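PDB 6F4V: kallistatin from Homo sapiens, which inhibits the serine protease tissue kallikrein by forming a stable equimolar complex with it, its reactive site being cleaved in the process. Local coordinates for residues D138-E143 with V149-E154; T124-T129 with L160-N165; S37-M42 with A333-A338; H80-P85 with T91-A96; Y17-S22 with D284-R289. All coordinates share one frame; numbering follows the deposited sequence.

Contact 1 of 5, residues D138-E143 with V149-E154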
# COMPACT_ATOMS: atom_id res chain seq x y z
N ASP A 138 -8.09 9.48 15.39
CA ASP A 138 -9.26 10.16 14.83
C ASP A 138 -8.92 10.86 13.53
O ASP A 138 -9.72 10.85 12.62
CB ASP A 138 -9.85 11.21 15.79
CG ASP A 138 -10.57 10.61 17.00
OD1 ASP A 138 -10.92 9.41 17.02
OD2 ASP A 138 -10.79 11.39 17.95
N HIS A 139 -7.77 11.52 13.46
CA HIS A 139 -7.32 12.18 12.22
C HIS A 139 -7.20 11.18 11.07
O HIS A 139 -7.76 11.39 9.99
CB HIS A 139 -5.99 12.91 12.44
CG HIS A 139 -5.43 13.55 11.21
ND1 HIS A 139 -6.04 14.63 10.59
CD2 HIS A 139 -4.31 13.29 10.49
CE1 HIS A 139 -5.33 14.98 9.53
NE2 HIS A 139 -4.27 14.20 9.45
N VAL A 140 -6.52 10.07 11.32
CA VAL A 140 -6.37 9.04 10.30
C VAL A 140 -7.73 8.44 9.89
O VAL A 140 -8.00 8.24 8.68
CB VAL A 140 -5.36 7.95 10.76
CG1 VAL A 140 -5.35 6.77 9.79
CG2 VAL A 140 -3.96 8.55 10.92
N LYS A 141 -8.57 8.15 10.88
CA LYS A 141 -9.91 7.61 10.62
C LYS A 141 -10.73 8.55 9.75
O LYS A 141 -11.36 8.11 8.78
CB LYS A 141 -10.63 7.36 11.95
CG LYS A 141 -11.96 6.64 11.86
CD LYS A 141 -12.66 6.67 13.22
CE LYS A 141 -13.73 5.60 13.34
NZ LYS A 141 -14.65 5.56 12.16
N LYS A 142 -10.69 9.85 10.07
CA LYS A 142 -11.43 10.84 9.30
C LYS A 142 -10.92 10.89 7.86
O LYS A 142 -11.69 10.85 6.90
CB LYS A 142 -11.31 12.20 9.97
CG LYS A 142 -11.95 13.35 9.23
CD LYS A 142 -11.98 14.58 10.12
CE LYS A 142 -12.32 15.82 9.33
NZ LYS A 142 -13.57 15.64 8.55
N GLU A 143 -9.60 10.95 7.71
CA GLU A 143 -8.98 11.02 6.39
C GLU A 143 -9.18 9.79 5.52
O GLU A 143 -9.12 9.89 4.29
CB GLU A 143 -7.50 11.34 6.53
CG GLU A 143 -7.24 12.74 7.04
CD GLU A 143 -7.70 13.86 6.10
OE1 GLU A 143 -8.07 13.62 4.93
OE2 GLU A 143 -7.66 15.01 6.55
N VAL A 149 -8.97 2.53 11.42
CA VAL A 149 -9.30 2.76 12.83
C VAL A 149 -8.13 2.22 13.69
O VAL A 149 -7.56 1.16 13.40
CB VAL A 149 -10.61 2.00 13.19
CG1 VAL A 149 -11.15 2.39 14.57
CG2 VAL A 149 -11.71 2.30 12.16
N ASP A 150 -7.78 2.96 14.73
CA ASP A 150 -6.77 2.58 15.70
C ASP A 150 -5.40 2.29 15.05
O ASP A 150 -4.75 1.29 15.34
CB ASP A 150 -7.28 1.42 16.59
CG ASP A 150 -8.60 1.77 17.34
OD1 ASP A 150 -8.86 2.96 17.68
OD2 ASP A 150 -9.40 0.82 17.58
N LEU A 151 -4.98 3.18 14.16
CA LEU A 151 -3.68 3.01 13.50
C LEU A 151 -2.57 2.83 14.54
O LEU A 151 -1.80 1.86 14.50
CB LEU A 151 -3.34 4.18 12.60
CG LEU A 151 -1.92 4.15 12.00
CD1 LEU A 151 -1.72 2.89 11.15
CD2 LEU A 151 -1.61 5.41 11.23
N VAL A 152 -2.48 3.80 15.44
CA VAL A 152 -1.48 3.79 16.49
C VAL A 152 -2.06 2.99 17.68
O VAL A 152 -2.89 3.52 18.43
CB VAL A 152 -1.08 5.22 16.88
CG1 VAL A 152 -0.09 5.21 18.04
CG2 VAL A 152 -0.50 5.94 15.69
N SER A 153 -1.63 1.74 17.82
CA SER A 153 -2.14 0.83 18.87
C SER A 153 -1.34 0.85 20.18
O SER A 153 -1.80 0.29 21.17
CB SER A 153 -2.18 -0.60 18.33
OG SER A 153 -0.94 -0.93 17.76
N GLU A 154 -0.14 1.46 20.17
CA GLU A 154 0.69 1.72 21.37
C GLU A 154 1.36 3.06 21.19
O GLU A 154 1.68 3.44 20.05
CB GLU A 154 1.87 0.75 21.50
CG GLU A 154 1.59 -0.72 21.46
CD GLU A 154 2.88 -1.53 21.32
OE1 GLU A 154 2.81 -2.61 20.69
OE2 GLU A 154 3.94 -1.07 21.83

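Contact 2 of 5, residues T124-T129 with L160-N165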
# COMPACT_ATOMS: atom_id res chain seq x y z
N THR A 124 0.77 18.36 20.14
CA THR A 124 0.11 17.51 21.13
C THR A 124 0.99 17.31 22.36
O THR A 124 2.21 17.49 22.31
CB THR A 124 -0.31 16.14 20.53
OG1 THR A 124 -1.09 15.38 21.48
CG2 THR A 124 0.90 15.33 20.09
N ASN A 125 0.34 16.93 23.46
CA ASN A 125 1.03 16.66 24.71
C ASN A 125 1.22 15.15 24.84
O ASN A 125 0.28 14.43 25.16
CB ASN A 125 0.21 17.21 25.89
CG ASN A 125 0.82 16.89 27.23
OD1 ASN A 125 2.00 16.55 27.34
ND2 ASN A 125 0.00 17.01 28.28
N PHE A 126 2.44 14.68 24.60
CA PHE A 126 2.73 13.24 24.67
C PHE A 126 2.72 12.63 26.09
O PHE A 126 2.75 11.41 26.23
CB PHE A 126 4.02 12.90 23.91
CG PHE A 126 3.86 12.94 22.39
CD1 PHE A 126 3.23 11.91 21.72
CD2 PHE A 126 4.36 14.01 21.64
CE1 PHE A 126 3.08 11.94 20.33
CE2 PHE A 126 4.22 14.04 20.25
CZ PHE A 126 3.57 13.01 19.60
N TYR A 127 2.68 13.48 27.13
CA TYR A 127 2.40 13.00 28.50
C TYR A 127 0.97 12.45 28.60
O TYR A 127 0.72 11.50 29.32
CB TYR A 127 2.59 14.10 29.57
CG TYR A 127 3.98 14.71 29.62
CD1 TYR A 127 5.13 13.90 29.68
CD2 TYR A 127 4.15 16.11 29.65
CE1 TYR A 127 6.41 14.48 29.74
CE2 TYR A 127 5.42 16.69 29.70
CZ TYR A 127 6.54 15.87 29.75
OH TYR A 127 7.79 16.44 29.80
N ASP A 128 0.06 13.06 27.85
CA ASP A 128 -1.30 12.57 27.69
C ASP A 128 -1.33 11.51 26.57
O ASP A 128 -1.71 11.79 25.43
CB ASP A 128 -2.24 13.75 27.41
CG ASP A 128 -3.71 13.36 27.38
OD1 ASP A 128 -4.06 12.17 27.58
OD2 ASP A 128 -4.52 14.27 27.12
N THR A 129 -0.92 10.30 26.92
CA THR A 129 -0.88 9.17 26.01
C THR A 129 -2.27 8.86 25.44
O THR A 129 -2.42 8.71 24.22
CB THR A 129 -0.28 7.95 26.72
OG1 THR A 129 1.04 8.28 27.16
CG2 THR A 129 -0.20 6.74 25.78
N LEU A 160 8.22 12.03 21.30
CA LEU A 160 8.16 13.47 21.02
C LEU A 160 7.61 13.82 19.63
O LEU A 160 7.37 14.99 19.35
CB LEU A 160 9.56 14.06 21.17
CG LEU A 160 10.26 13.83 22.53
CD1 LEU A 160 11.73 14.22 22.41
CD2 LEU A 160 9.57 14.59 23.67
N MET A 161 7.44 12.82 18.76
CA MET A 161 6.86 13.08 17.45
C MET A 161 6.27 11.80 16.88
O MET A 161 6.85 10.73 17.03
CB MET A 161 7.91 13.65 16.48
CG MET A 161 7.37 14.04 15.12
SD MET A 161 8.69 14.48 13.96
CE MET A 161 8.99 12.89 13.19
N VAL A 162 5.13 11.92 16.22
CA VAL A 162 4.60 10.83 15.43
C VAL A 162 4.35 11.36 14.02
O VAL A 162 3.64 12.36 13.84
CB VAL A 162 3.31 10.24 16.02
CG1 VAL A 162 2.76 9.16 15.10
CG2 VAL A 162 3.58 9.68 17.39
N LEU A 163 4.97 10.70 13.05
CA LEU A 163 4.73 10.95 11.64
C LEU A 163 3.63 10.01 11.19
O LEU A 163 3.62 8.84 11.56
CB LEU A 163 6.02 10.65 10.89
CG LEU A 163 6.06 10.73 9.40
CD1 LEU A 163 7.49 11.15 8.98
CD2 LEU A 163 5.64 9.44 8.70
N VAL A 164 2.71 10.52 10.38
CA VAL A 164 1.73 9.68 9.75
C VAL A 164 1.50 10.06 8.31
O VAL A 164 1.66 11.23 7.90
CB VAL A 164 0.36 9.63 10.48
CG1 VAL A 164 0.54 9.36 11.95
CG2 VAL A 164 -0.43 10.91 10.28
N ASN A 165 1.13 9.07 7.51
CA ASN A 165 0.47 9.39 6.27
C ASN A 165 -0.66 8.46 6.01
O ASN A 165 -0.84 7.46 6.71
CB ASN A 165 1.46 9.44 5.13
CG ASN A 165 1.88 8.10 4.64
OD1 ASN A 165 1.26 7.10 4.93
ND2 ASN A 165 2.95 8.08 3.86

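Contact 3 of 5, residues S37-M42 with A333-A338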
# COMPACT_ATOMS: atom_id res chain seq x y z
N SER A 37 6.37 3.72 1.62
CA SER A 37 7.49 4.41 0.94
C SER A 37 7.48 5.92 1.21
O SER A 37 8.52 6.51 1.59
CB SER A 37 7.45 4.14 -0.57
OG SER A 37 7.73 2.78 -0.82
N ALA A 38 6.33 6.56 1.02
CA ALA A 38 6.21 7.99 1.26
C ALA A 38 6.42 8.39 2.72
O ALA A 38 7.02 9.44 2.97
CB ALA A 38 4.87 8.52 0.76
N ALA A 39 5.94 7.59 3.65
CA ALA A 39 6.18 7.84 5.09
C ALA A 39 7.68 7.83 5.42
O ALA A 39 8.21 8.73 6.08
CB ALA A 39 5.43 6.83 5.95
N TYR A 40 8.34 6.79 4.96
CA TYR A 40 9.76 6.62 5.26
C TYR A 40 10.66 7.58 4.50
O TYR A 40 11.64 8.08 5.05
CB TYR A 40 10.15 5.15 5.11
CG TYR A 40 9.73 4.33 6.31
CD1 TYR A 40 8.39 4.08 6.61
CD2 TYR A 40 10.67 3.85 7.21
CE1 TYR A 40 8.01 3.35 7.72
CE2 TYR A 40 10.30 3.10 8.30
CZ TYR A 40 8.99 2.86 8.58
OH TYR A 40 8.68 2.15 9.70
N ALA A 41 10.29 7.92 3.26
CA ALA A 41 11.02 8.96 2.54
C ALA A 41 10.87 10.32 3.25
O ALA A 41 11.87 11.06 3.46
CB ALA A 41 10.56 9.03 1.11
N MET A 42 9.67 10.62 3.72
CA MET A 42 9.48 11.84 4.50
C MET A 42 10.32 11.86 5.80
O MET A 42 10.97 12.87 6.10
CB MET A 42 8.00 12.04 4.82
CG MET A 42 7.72 13.36 5.53
SD MET A 42 5.94 13.63 5.67
CE MET A 42 5.49 12.57 6.93
N ALA A 333 -5.32 3.01 3.51
CA ALA A 333 -4.18 2.61 4.31
C ALA A 333 -3.58 3.80 5.01
O ALA A 333 -3.78 4.95 4.63
CB ALA A 333 -3.12 1.91 3.47
N ALA A 334 -2.83 3.51 6.07
CA ALA A 334 -2.06 4.52 6.74
C ALA A 334 -0.84 3.93 7.40
O ALA A 334 -0.80 2.75 7.70
CB ALA A 334 -2.94 5.22 7.76
N THR A 335 0.16 4.79 7.62
CA THR A 335 1.43 4.41 8.22
C THR A 335 1.77 5.42 9.28
O THR A 335 1.64 6.62 9.05
CB THR A 335 2.56 4.44 7.15
OG1 THR A 335 2.21 3.56 6.08
CG2 THR A 335 3.91 4.03 7.72
N SER A 336 2.20 4.94 10.44
CA SER A 336 2.72 5.79 11.50
C SER A 336 4.20 5.50 11.75
O SER A 336 4.68 4.38 11.51
CB SER A 336 1.94 5.58 12.79
OG SER A 336 2.22 4.32 13.36
N PHE A 337 4.90 6.50 12.27
CA PHE A 337 6.27 6.32 12.75
C PHE A 337 6.50 7.24 13.95
O PHE A 337 6.45 8.45 13.79
CB PHE A 337 7.28 6.65 11.66
CG PHE A 337 8.66 6.16 11.98
CD1 PHE A 337 9.52 6.88 12.81
CD2 PHE A 337 9.08 4.96 11.49
CE1 PHE A 337 10.79 6.36 13.09
CE2 PHE A 337 10.34 4.47 11.77
CZ PHE A 337 11.18 5.15 12.57
N ALA A 338 6.78 6.64 15.11
CA ALA A 338 6.96 7.36 16.35
C ALA A 338 8.45 7.46 16.67
O ALA A 338 9.22 6.52 16.43
CB ALA A 338 6.19 6.67 17.47

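Contact 4 of 5, residues H80-P85 with T91-A96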
# COMPACT_ATOMS: atom_id res chain seq x y z
N HIS A 80 1.24 15.01 -5.68
CA HIS A 80 0.47 16.06 -6.37
C HIS A 80 -0.46 15.46 -7.42
O HIS A 80 -1.67 15.75 -7.43
CB HIS A 80 1.41 17.11 -7.00
CG HIS A 80 0.67 18.20 -7.72
ND1 HIS A 80 0.14 19.29 -7.06
CD2 HIS A 80 0.34 18.34 -9.03
CE1 HIS A 80 -0.47 20.07 -7.94
NE2 HIS A 80 -0.36 19.52 -9.14
N THR A 81 0.10 14.62 -8.29
CA THR A 81 -0.64 13.94 -9.35
C THR A 81 -1.80 13.12 -8.75
O THR A 81 -2.96 13.28 -9.18
CB THR A 81 0.29 13.08 -10.24
OG1 THR A 81 1.28 13.92 -10.81
CG2 THR A 81 -0.44 12.36 -11.36
N LEU A 82 -1.52 12.30 -7.74
CA LEU A 82 -2.60 11.51 -7.13
C LEU A 82 -3.70 12.38 -6.54
O LEU A 82 -4.88 12.02 -6.62
CB LEU A 82 -2.05 10.55 -6.07
CG LEU A 82 -1.16 9.45 -6.60
CD1 LEU A 82 -0.68 8.57 -5.43
CD2 LEU A 82 -1.91 8.62 -7.64
N ASN A 83 -3.33 13.51 -5.96
CA ASN A 83 -4.32 14.36 -5.31
C ASN A 83 -5.15 15.22 -6.28
O ASN A 83 -6.07 15.88 -5.85
CB ASN A 83 -3.65 15.24 -4.25
CG ASN A 83 -3.34 14.47 -2.99
OD1 ASN A 83 -4.15 13.65 -2.58
ND2 ASN A 83 -2.17 14.69 -2.40
N LEU A 84 -4.84 15.20 -7.58
CA LEU A 84 -5.61 16.02 -8.54
C LEU A 84 -6.98 15.41 -8.80
O LEU A 84 -7.12 14.18 -8.85
CB LEU A 84 -4.88 16.14 -9.88
CG LEU A 84 -3.67 17.06 -9.91
CD1 LEU A 84 -3.00 16.98 -11.28
CD2 LEU A 84 -4.03 18.50 -9.54
N PRO A 85 -8.01 16.28 -9.00
CA PRO A 85 -9.37 15.86 -9.38
C PRO A 85 -9.46 14.75 -10.45
O PRO A 85 -8.67 14.74 -11.40
CB PRO A 85 -9.97 17.14 -9.93
CG PRO A 85 -9.30 18.24 -9.17
CD PRO A 85 -7.93 17.74 -8.81
N THR A 91 -8.68 9.68 -5.25
CA THR A 91 -7.46 9.32 -4.57
C THR A 91 -7.03 10.53 -3.75
O THR A 91 -7.02 11.68 -4.25
CB THR A 91 -6.37 8.87 -5.55
OG1 THR A 91 -6.88 7.82 -6.37
CG2 THR A 91 -5.16 8.37 -4.81
N ARG A 92 -6.73 10.29 -2.47
CA ARG A 92 -6.18 11.31 -1.60
C ARG A 92 -5.05 10.70 -0.83
O ARG A 92 -5.21 9.60 -0.27
CB ARG A 92 -7.21 11.85 -0.62
CG ARG A 92 -8.21 12.81 -1.25
CD ARG A 92 -9.26 13.30 -0.29
NE ARG A 92 -10.03 12.20 0.29
CZ ARG A 92 -9.83 11.67 1.51
NH1 ARG A 92 -8.88 12.11 2.33
NH2 ARG A 92 -10.60 10.66 1.90
N VAL A 93 -3.94 11.41 -0.82
CA VAL A 93 -2.77 11.03 -0.04
C VAL A 93 -2.33 12.27 0.73
O VAL A 93 -2.27 13.36 0.17
CB VAL A 93 -1.63 10.51 -0.90
CG1 VAL A 93 -0.45 10.12 -0.02
CG2 VAL A 93 -2.09 9.32 -1.73
N GLY A 94 -2.11 12.11 2.02
CA GLY A 94 -1.70 13.22 2.87
C GLY A 94 -0.78 12.73 3.97
O GLY A 94 -0.67 11.53 4.22
N SER A 95 -0.15 13.69 4.63
CA SER A 95 0.86 13.44 5.65
C SER A 95 0.63 14.40 6.79
O SER A 95 0.09 15.48 6.59
CB SER A 95 2.25 13.71 5.07
OG SER A 95 2.55 12.74 4.05
N ALA A 96 1.15 14.04 7.95
CA ALA A 96 1.08 14.90 9.11
C ALA A 96 2.19 14.56 10.09
O ALA A 96 2.67 13.40 10.15
CB ALA A 96 -0.28 14.75 9.77
O HOH W 1 -8.09 12.42 -6.63

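Contact 5 of 5, residues Y17-S22 with D284-R289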
# COMPACT_ATOMS: atom_id res chain seq x y z
N TYR A 17 5.93 -7.48 0.10
CA TYR A 17 4.95 -8.56 -0.13
C TYR A 17 5.64 -9.91 0.08
O TYR A 17 5.13 -10.80 0.77
CB TYR A 17 4.32 -8.47 -1.53
CG TYR A 17 3.32 -9.57 -1.69
CD1 TYR A 17 2.05 -9.45 -1.21
CD2 TYR A 17 3.72 -10.82 -2.15
CE1 TYR A 17 1.15 -10.52 -1.25
CE2 TYR A 17 2.86 -11.92 -2.17
CZ TYR A 17 1.57 -11.77 -1.73
OH TYR A 17 0.73 -12.88 -1.73
N TYR A 18 6.77 -10.09 -0.57
CA TYR A 18 7.45 -11.40 -0.52
C TYR A 18 7.79 -11.81 0.92
O TYR A 18 7.61 -12.97 1.29
CB TYR A 18 8.70 -11.39 -1.35
CG TYR A 18 9.34 -12.76 -1.43
CD1 TYR A 18 8.92 -13.68 -2.39
CD2 TYR A 18 10.35 -13.14 -0.55
CE1 TYR A 18 9.50 -14.94 -2.49
CE2 TYR A 18 10.95 -14.41 -0.64
CZ TYR A 18 10.52 -15.29 -1.62
OH TYR A 18 11.07 -16.56 -1.75
N LEU A 19 8.26 -10.86 1.71
CA LEU A 19 8.62 -11.11 3.12
C LEU A 19 7.38 -11.55 3.91
O LEU A 19 7.40 -12.57 4.60
CB LEU A 19 9.27 -9.88 3.74
CG LEU A 19 9.66 -9.96 5.25
CD1 LEU A 19 10.64 -8.89 5.65
CD2 LEU A 19 8.48 -9.79 6.18
N ILE A 20 6.27 -10.82 3.75
CA ILE A 20 5.05 -11.15 4.48
C ILE A 20 4.53 -12.52 4.06
O ILE A 20 4.15 -13.34 4.91
CB ILE A 20 3.89 -10.12 4.23
CG1 ILE A 20 4.33 -8.70 4.59
CG2 ILE A 20 2.64 -10.50 5.04
CD1 ILE A 20 4.80 -8.50 6.01
N ALA A 21 4.48 -12.74 2.77
CA ALA A 21 3.94 -14.00 2.22
C ALA A 21 4.77 -15.20 2.64
O ALA A 21 4.25 -16.29 2.82
CB ALA A 21 3.86 -13.93 0.72
N SER A 22 6.08 -15.00 2.75
CA SER A 22 6.95 -16.11 3.11
C SER A 22 6.98 -16.32 4.63
O SER A 22 7.08 -17.47 5.07
CB SER A 22 8.30 -15.91 2.43
OG SER A 22 8.95 -14.89 3.03
N ASP A 284 8.16 -1.72 12.65
CA ASP A 284 9.41 -1.74 13.45
C ASP A 284 9.92 -3.16 13.67
O ASP A 284 11.13 -3.32 13.85
CB ASP A 284 9.29 -0.99 14.78
CG ASP A 284 8.17 -1.48 15.61
OD1 ASP A 284 7.04 -1.00 15.39
OD2 ASP A 284 8.41 -2.41 16.43
N GLN A 285 9.03 -4.15 13.61
CA GLN A 285 9.40 -5.57 13.69
C GLN A 285 9.73 -6.20 12.34
O GLN A 285 10.54 -7.13 12.29
CB GLN A 285 8.33 -6.38 14.45
CG GLN A 285 8.25 -6.00 15.93
CD GLN A 285 7.05 -6.60 16.66
OE1 GLN A 285 6.24 -7.29 16.07
NE2 GLN A 285 6.93 -6.31 17.97
N ILE A 286 9.19 -5.67 11.25
CA ILE A 286 9.38 -6.21 9.90
C ILE A 286 10.53 -5.59 9.11
O ILE A 286 11.34 -6.30 8.53
CB ILE A 286 8.07 -6.05 9.08
CG1 ILE A 286 6.94 -6.90 9.69
CG2 ILE A 286 8.26 -6.42 7.60
CD1 ILE A 286 5.55 -6.42 9.27
N LEU A 287 10.61 -4.27 9.10
CA LEU A 287 11.53 -3.56 8.24
C LEU A 287 13.00 -3.79 8.49
O LEU A 287 13.77 -3.66 7.57
CB LEU A 287 11.23 -2.07 8.18
CG LEU A 287 9.91 -1.66 7.52
CD1 LEU A 287 9.82 -0.16 7.53
CD2 LEU A 287 9.70 -2.20 6.12
N PRO A 288 13.41 -4.17 9.72
CA PRO A 288 14.82 -4.53 9.84
C PRO A 288 15.27 -5.65 8.89
O PRO A 288 16.46 -5.73 8.56
CB PRO A 288 14.94 -4.98 11.31
CG PRO A 288 13.91 -4.17 12.00
CD PRO A 288 12.74 -4.17 11.03
N ARG A 289 14.34 -6.51 8.46
CA ARG A 289 14.65 -7.54 7.48
C ARG A 289 14.54 -7.11 6.03
O ARG A 289 14.78 -7.94 5.15
CB ARG A 289 13.81 -8.78 7.76
CG ARG A 289 14.18 -9.40 9.08
CD ARG A 289 13.44 -10.70 9.37
NE ARG A 289 11.99 -10.59 9.38
CZ ARG A 289 11.25 -9.95 10.29
NH1 ARG A 289 11.82 -9.28 11.30
NH2 ARG A 289 9.93 -9.93 10.18

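Contact 1 of 5, residues D138-E143 with V149-E154
Val-140 and Leu-151 make the buried apolar part of this contact. The CG2 branch of Val-140 meets CD2 of Leu-151 at 3.9 Å, the two side chains crossing at about a right angle. CG2 of Val-140 lies beside the backbone N and is turned to the leucine, while CG1 stands anti to that N (chi1 172°) and is left for Ala-334 on strand 328-340. Leu-151 rests on Ala-334 and Ser-336 of the same strand, so both residues share one floor.

A second, more peripheral apolar touch involves the aliphatic part of a lysine. Lys-141 runs extended through its first three torsions and bends at the last, chi4 -49°. It lies alongside Val-149, pointing the same way, and its CE approaches Val-149 CG2 to 4.0 Å. The methylene rather than NZ thus makes the closest approach.

No hydrogen bond joins 138-143 to 149-154 directly. The polar tie between helix and loop comes from Asn-137, the residue just before this part of the helix, which accepts through OD1 from Val-152 N. Lys-319 NZ, on strand 312-324, separately ties the loop to the sheet through Val-149 O.

Helix 129-143 and the return loop before strand 159-172 thus fold together over the face of the large sheet, the position occupied by helix F in the serpin fold.

Contact 2 of 5, residues T124-T129 with L160-N165
The connection from the edge strand of the large serpin sheet into helix 129-143 turns inward at Phe-126, whose ring lies against Leu-160, Met-161 and Val-162 of strand 159-172. Most of the touching is ring against backbone. CE2 of Phe-126 comes to 3.4 Å from Leu-160 O, and CZ to 3.9 Å from the backbone N of Val-162. On the other side of the ring tip, CE1 meets CG2 of Val-162 at 3.7 Å, the methyl that lies beside that valine's own backbone N. The strand atoms approach the ring obliquely. One ring face is backed by CG2 of Thr-124, 3.5 Å above the plane and offset toward the rim.

The ring reaches the strand because CG of Phe-126 is anti to its carbonyl carbon (chi1 -74°) while the backbone folds through a type I turn from Asn-125 to Asp-128. In serpin terms this links strand 1 of sheet A to helix F. The stretch of strand 159-172 that it meets is irregular, for Leu-160 and Met-161 form a classic beta bulge opposite Ile-339.

The Asn-125 side chain braces the turn: its OD1 accepts from Tyr-127 N at 3.2 Å, an Asx turn in which the donor stands above the carbonyl plane, 62° out of it. The turn's own closing bond, Asp-128 N to Asn-125 O, is weak. Asp-128 has a separate role as the N-cap of helix 129-143, its OD1 accepting from Gly-131 N, and Thr-132 OG1 bonds to Thr-124 OG1 and to the Asp-128 carbonyl.

Contact 3 of 5, residues S37-M42 with A333-A338
Ala-39 is the first residue of helix 37-42 to touch strand 333-338, and it does so with its one methyl. Its CB lies 3.6 Å from CG2 of Thr-335, and so small a residue as alanine is consistent with the close approach: the segment axes pass 8.6 Å apart at an angle of 26°, nearly along each other. Thr-335 presents that methyl because CG2 stands anti to the backbone N, which leaves OG1 turned to Ser-35 OG and His-318 ND1, both hydrogen-bonded to it.

Tyr-40 follows, its CG anti to the carbonyl carbon (chi1 -79°), which brings the hydroxyl end of the ring to the side chains of the strand. Thr-335 CG2 sits near the plane at the ring edge, 4.2 Å from CE1 of Tyr-40. Further out, Phe-337 directs its own edge at the tyrosine face in an offset edge-to-face pair, centroids 5.3 Å apart and planes at 87°. Tyr-40 OH lies in the plane of the Phe-337 ring, 3.4 Å from its CD2.

Strand 328-340 occupies the centre of the large sheet, between 159-172 and 312-324. Its position matches strand 4 of sheet A, formed by the inserted reactive loop in cleaved serpins, so this strand is probably that loop, and helix 33-44 is the helix B that runs behind it.

The hydroxyl of Tyr-40 is buried and hydrogen-bonds to Ser-316 OG, which also bonds to the Ser-336 carbonyl. With an alanine here, the Phe-337 edge would probably lose the face it meets and Ser-316 OG one of its hydrogen-bond partners.

Contact 4 of 5, residues H80-P85 with T91-A96
Asn-83, at the end of helix 68-83, clasps Val-93 with both ends of its side-chain amide. OD1 accepts from Val-93 N at 2.9 Å, a nearly straight bond with an N-H...O angle of 168°, and ND2 donates to Val-93 O at 2.9 Å. In each bond the donor lies in the carbonyl plane on a lone pair, and Val-93 O is only 10° out of the amide plane of Asn-83. The paired bonds therefore hold the amide flat against the strand backbone and fix its flip, since a reversed amide would set oxygen against oxygen. A leucine in its place would probably leave the N-H and C=O of Val-93 without these mates and free the end of the helix to shift along the strand.

The torsion that places CG anti to the carbonyl carbon (chi1 -77°) swings the amide to the strand. Beside it, Leu-82 packs on the same strand: its CD1 meets Val-93 CG2 at 4.0 Å, and its CB lies 4.0 Å from CG2 of Thr-91. A water also lies between the segments, 2.7 Å from Thr-91 O and 3.0 Å from Leu-84 O.

Farther out, Arg-92, the residue between Thr-91 and Val-93, forms salt bridges to Glu-90 and to Glu-143 of helix 129-143. Backbone bonds to Tyr-168 and Tyr-166 join this strand to 159-172. Leu-82 reaches Leu-34 of helix 33-44, so the end of helix 68-83, helix D of a serpin, is seated between that helix and the start of strand 89-100, strand 2 of sheet A.

Contact 5 of 5, residues Y17-S22 with D284-R289
Arg-289 NH1 donates to Gln-285 O at 2.7 Å, a bond within 284-289 that folds the arginine back over the turn while its CB packs on Leu-19. The donor lies in the carbonyl plane, yet Gln-285 O is tilted 26° from the guanidinium plane and the N-H...O angle is 139°, so the bond is bent. A bend at chi3 (-58°) doubles the chain back, and Ile-286 O comes to lie over the centre of one guanidinium face, 4.0 Å above it. NE of the same group forms a salt bridge with Glu-23 of helix 6-23, so the arginine ties the two elements together at their rim.

The rest of the contact is apolar. Leu-19 supplies both methyls: CD2 meets Ile-286 CG2 at 3.7 Å, and CD1 meets Arg-289 CB at 3.8 Å. With its CG anti to the backbone N, the leucine extends from the helix into the angle between these two residues. Ile-20 adds a methyl-to-methyl touch, its CD1 lying 3.9 Å from Ile-286 CD1, the two side chains crossing at about a right angle. Ile-286 thus uses separate branches, CG2 for Leu-19 and CD1 for Ile-20.

The seam continues along helix 6-23, where Phe-16 meets Ile-286, and Phe-12 and Phe-16 meet Leu-287. The geometry matches the serpin fold, in which the N-terminal helix A packs beside the short helical turn, 283-286, that follows strand 269-282 of the large sheet.

Overall arrangement
Contacts 1 to 4 are built round the large sheet, which includes sheet A of the serpin fold. Contact 4 closes before contacts 1 and 2 along the chain, contact 1 lies within the span of contact 2, and the widely separated segments of contacts 3 and 5 alternate. Contacts 2, 3 and 4 use the strands 159-172, 328-340 and 89-100; backbone bonds join Leu-163 to Phe-337 and Val-164 to Ala-96. Contact 5 meets contact 3 through Leu-287 and Tyr-40, centres about 15 Å apart. Strand 328-340, antiparallel between 159-172 and 312-324, is in the position of an inserted reactive loop, consistent with the cleaved form; contacts 1 and 3, centres about 13 Å apart, pack on its two faces.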